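Local coordinates for glutathione S-transferase, N-terminal domain protein (Pseudomonas putida, PDB 4NAX) that probably acts as a glutathione transferase, binding one glutathione disulfide per subunit between its thioredoxin-like and all-helical domains, at residues 128-133 / 155-160. Numbering follows the deposited sequence.
Sequences PMFGQV and NESKRL. With GDS (oxidized glutathione disulfide), chain C.
In the all-helical C-terminal domain of the glutathione transferase fold, helices 109-137 and 148-168 pack side by side where Ser157 packs against Phe130 and Val133. The two short segments run roughly antiparallel, at 138°, with their axes 9.0 Å apart. The closest CA atoms are those of Phe130 and Ser157, 6.0 Å from each other, and the short Ser157 side chain is directed at the other helix. With OG anti to its own carbonyl carbon (chi1 -66°), the hydroxyl sits beside the backbone N, hydrogen-bonded to Tyr153 O one turn earlier. Its polar need thus met within its own helix, OG can rest against carbon, 3.3 Å from Val133 CG2 and equally near Phe130 CD1, approaching the ring obliquely.

Toward the other flank, Leu160 CD1 reaches Met129 CB at 3.7 Å, the two side chains crossing at about a right angle. Met129 CG, anti to its carbonyl carbon, lies 3.8 Å from Glu156 CG; bends at chi2 and chi3 then lead the chain end away from helix 148-168. The Glu156 carboxylate is turned to Arg159, whose NE and NH2 grip it side-on, one oxygen each, in a nearly straight salt bridge (NH2 to OE2 2.8 Å, 171°); Arg159 NH2 also bonds Asn68 of the second subunit. Across helix 109-137 lies the pocket for the bound oxidized glutathione disulfide: Gly131 CA comes within 3.4 Å of its O2, and Pro128 borders its OE3.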
loop_
_atom_site.group_PDB
_atom_site.type_symbol
_atom_site.label_atom_id
_atom_site.label_comp_id
_atom_site.label_asym_id
_atom_site.label_seq_id
_atom_site.Cartn_x
_atom_site.Cartn_y
_atom_site.Cartn_z
ATOM N N PRO A 128 -7.031 -2.896 -3.052
ATOM C CA PRO A 128 -7.667 -2.059 -4.073
ATOM C C PRO A 128 -8.457 -2.886 -5.079
ATOM O O PRO A 128 -9.555 -2.497 -5.459
ATOM C CB PRO A 128 -6.462 -1.340 -4.714
ATOM C CG PRO A 128 -5.489 -1.188 -3.577
ATOM C CD PRO A 128 -5.613 -2.516 -2.838
ATOM N N MET A 129 -7.919 -4.033 -5.494
ATOM C CA MET A 129 -8.574 -4.829 -6.535
ATOM C C MET A 129 -9.752 -5.617 -6.015
ATOM O O MET A 129 -10.809 -5.650 -6.656
ATOM C CB MET A 129 -7.553 -5.695 -7.265
ATOM C CG MET A 129 -6.471 -4.859 -7.937
ATOM S SD MET A 129 -7.124 -3.761 -9.234
ATOM C CE MET A 129 -7.000 -2.201 -8.465
ATOM N N PHE A 130 -9.611 -6.257 -4.853
ATOM C CA PHE A 130 -10.742 -6.945 -4.300
ATOM C C PHE A 130 -11.876 -5.956 -4.013
ATOM O O PHE A 130 -13.057 -6.257 -4.199
ATOM C CB PHE A 130 -10.400 -7.733 -3.015
ATOM C CG PHE A 130 -9.540 -8.963 -3.193
ATOM C CD1 PHE A 130 -8.919 -9.310 -4.372
ATOM C CD2 PHE A 130 -9.324 -9.769 -2.073
ATOM C CE1 PHE A 130 -8.115 -10.438 -4.443
ATOM C CE2 PHE A 130 -8.516 -10.875 -2.138
ATOM C CZ PHE A 130 -7.911 -11.215 -3.328
ATOM N N GLY A 131 -11.518 -4.760 -3.560
ATOM C CA GLY A 131 -12.523 -3.750 -3.305
ATOM C C GLY A 131 -13.316 -3.386 -4.551
ATOM O O GLY A 131 -14.510 -3.102 -4.461
ATOM N N GLN A 132 -12.678 -3.395 -5.724
ATOM C CA GLN A 132 -13.403 -3.114 -6.958
ATOM C C GLN A 132 -14.341 -4.255 -7.336
ATOM O O GLN A 132 -15.402 -4.006 -7.905
ATOM C CB GLN A 132 -12.473 -2.783 -8.125
ATOM C CG GLN A 132 -11.466 -1.661 -7.883
ATOM C CD GLN A 132 -12.025 -0.541 -7.055
ATOM O OE1 GLN A 132 -12.984 0.124 -7.450
ATOM N NE2 GLN A 132 -11.437 -0.322 -5.898
ATOM N N VAL A 133 -13.968 -5.501 -7.033
ATOM C CA VAL A 133 -14.907 -6.608 -7.210
ATOM C C VAL A 133 -16.144 -6.361 -6.337
ATOM O O VAL A 133 -17.271 -6.579 -6.777
ATOM C CB VAL A 133 -14.281 -7.971 -6.903
ATOM C CG1 VAL A 133 -15.329 -9.080 -6.949
ATOM C CG2 VAL A 133 -13.171 -8.247 -7.919
ATOM N N ASN A 155 -10.936 -10.727 -13.016
ATOM C CA ASN A 155 -9.780 -11.384 -13.590
ATOM C C ASN A 155 -8.508 -10.989 -12.859
ATOM O O ASN A 155 -7.648 -11.830 -12.597
ATOM C CB ASN A 155 -9.695 -11.096 -15.081
ATOM C CG ASN A 155 -10.736 -11.880 -15.872
ATOM O OD1 ASN A 155 -11.146 -12.971 -15.469
ATOM N ND2 ASN A 155 -11.194 -11.314 -16.985
ATOM N N GLU A 156 -8.382 -9.714 -12.502
ATOM C CA GLU A 156 -7.203 -9.284 -11.753
ATOM C C GLU A 156 -7.168 -9.901 -10.359
ATOM O O GLU A 156 -6.105 -10.305 -9.874
ATOM C CB GLU A 156 -7.120 -7.767 -11.705
ATOM C CG GLU A 156 -5.996 -7.221 -10.859
ATOM C CD GLU A 156 -4.600 -7.631 -11.297
ATOM O OE1 GLU A 156 -4.407 -8.231 -12.389
ATOM O OE2 GLU A 156 -3.672 -7.378 -10.504
ATOM N N SER A 157 -8.329 -10.001 -9.714
ATOM C CA SER A 157 -8.402 -10.629 -8.401
ATOM C C SER A 157 -8.047 -12.105 -8.461
ATOM O O SER A 157 -7.368 -12.617 -7.579
ATOM C CB SER A 157 -9.786 -10.406 -7.779
ATOM O OG SER A 157 -9.973 -9.023 -7.519
ATOM N N LYS A 158 -8.507 -12.798 -9.508
ATOM C CA LYS A 158 -8.092 -14.181 -9.745
ATOM C C LYS A 158 -6.580 -14.277 -9.919
ATOM O O LYS A 158 -5.958 -15.191 -9.384
ATOM C CB LYS A 158 -8.784 -14.760 -10.976
ATOM C CG LYS A 158 -10.255 -15.040 -10.854
ATOM C CD LYS A 158 -10.757 -15.549 -12.216
ATOM C CE LYS A 158 -12.148 -16.142 -12.223
ATOM N NZ LYS A 158 -12.415 -16.747 -13.567
ATOM N N ARG A 159 -5.994 -13.361 -10.679
ATOM C CA ARG A 159 -4.541 -13.360 -10.893
ATOM C C ARG A 159 -3.798 -13.210 -9.555
ATOM O O ARG A 159 -2.863 -13.947 -9.247
ATOM C CB ARG A 159 -4.116 -12.254 -11.876
ATOM C CG ARG A 159 -2.682 -12.384 -12.359
ATOM C CD ARG A 159 -2.206 -11.132 -13.072
ATOM N NE ARG A 159 -2.155 -10.020 -12.137
ATOM C CZ ARG A 159 -1.212 -9.844 -11.210
ATOM N NH1 ARG A 159 -0.152 -10.644 -11.143
ATOM N NH2 ARG A 159 -1.326 -8.856 -10.344
ATOM N N LEU A 160 -4.242 -12.267 -8.736
ATOM C CA LEU A 160 -3.667 -12.043 -7.403
ATOM C C LEU A 160 -3.822 -13.251 -6.496
ATOM O O LEU A 160 -2.880 -13.620 -5.775
ATOM C CB LEU A 160 -4.327 -10.817 -6.736
ATOM C CG LEU A 160 -4.000 -9.459 -7.375
ATOM C CD1 LEU A 160 -4.960 -8.377 -6.907
ATOM C CD2 LEU A 160 -2.575 -9.035 -7.099
HETATM N N1 GDS C . -15.466 5.058 -1.200
HETATM C CA1 GDS C . -15.468 3.598 -1.254
HETATM C C1 GDS C . -15.973 3.105 -2.591
HETATM O OE1 GDS C . -15.651 1.946 -2.946
HETATM O OE2 GDS C . -16.690 3.837 -3.308
HETATM C CB1 GDS C . -16.357 3.052 -0.130
HETATM C CG1 GDS C . -16.133 1.569 0.194
HETATM C CD1 GDS C . -14.760 1.329 0.769
HETATM O O1 GDS C . -14.176 2.209 1.374
HETATM N N2 GDS C . -14.253 0.122 0.550
HETATM C CA2 GDS C . -12.980 -0.310 1.089
HETATM C C2 GDS C . -11.997 -0.606 -0.012
HETATM O O2 GDS C . -12.356 -1.152 -1.050
HETATM C CB2 GDS C . -13.172 -1.568 1.938
HETATM S SG2 GDS C . -14.079 -1.321 3.460
HETATM N N3 GDS C . -10.725 -0.291 0.224
HETATM C CA3 GDS C . -9.675 -0.510 -0.756
HETATM C C3 GDS C . -8.318 -0.816 -0.160
HETATM O OE3 GDS C . -7.329 -0.557 -0.878
HETATM O OE4 GDS C . -8.280 -1.360 0.948
HETATM N N4 GDS C . -14.083 4.205 3.636
HETATM C CA4 GDS C . -14.801 5.423 3.945
HETATM C C4 GDS C . -15.101 6.265 2.736
HETATM O OE5 GDS C . -15.761 7.335 2.888
HETATM O OE6 GDS C . -14.720 5.842 1.615
HETATM C C5 GDS C . -13.178 3.720 4.476
HETATM O O5 GDS C . -12.889 4.298 5.518
HETATM C CA5 GDS C . -12.537 2.398 4.115
HETATM N N5 GDS C . -11.108 2.438 4.406
HETATM C CB5 GDS C . -13.222 1.299 4.930
HETATM S SG5 GDS C . -12.538 -0.344 4.708
HETATM C CA6 GDS C . -6.319 2.411 3.311
HETATM C C6 GDS C . -5.924 1.568 4.485
HETATM O OE7 GDS C . -6.172 2.003 5.636
HETATM O OE8 GDS C . -5.357 0.475 4.250
HETATM N N6 GDS C . -5.357 2.204 2.210
HETATM C CB6 GDS C . -7.736 2.053 2.858
HETATM C CG6 GDS C . -8.772 2.386 3.936
HETATM C CD6 GDS C . -10.189 2.217 3.461
HETATM O O6 GDS C . -10.457 1.865 2.306
#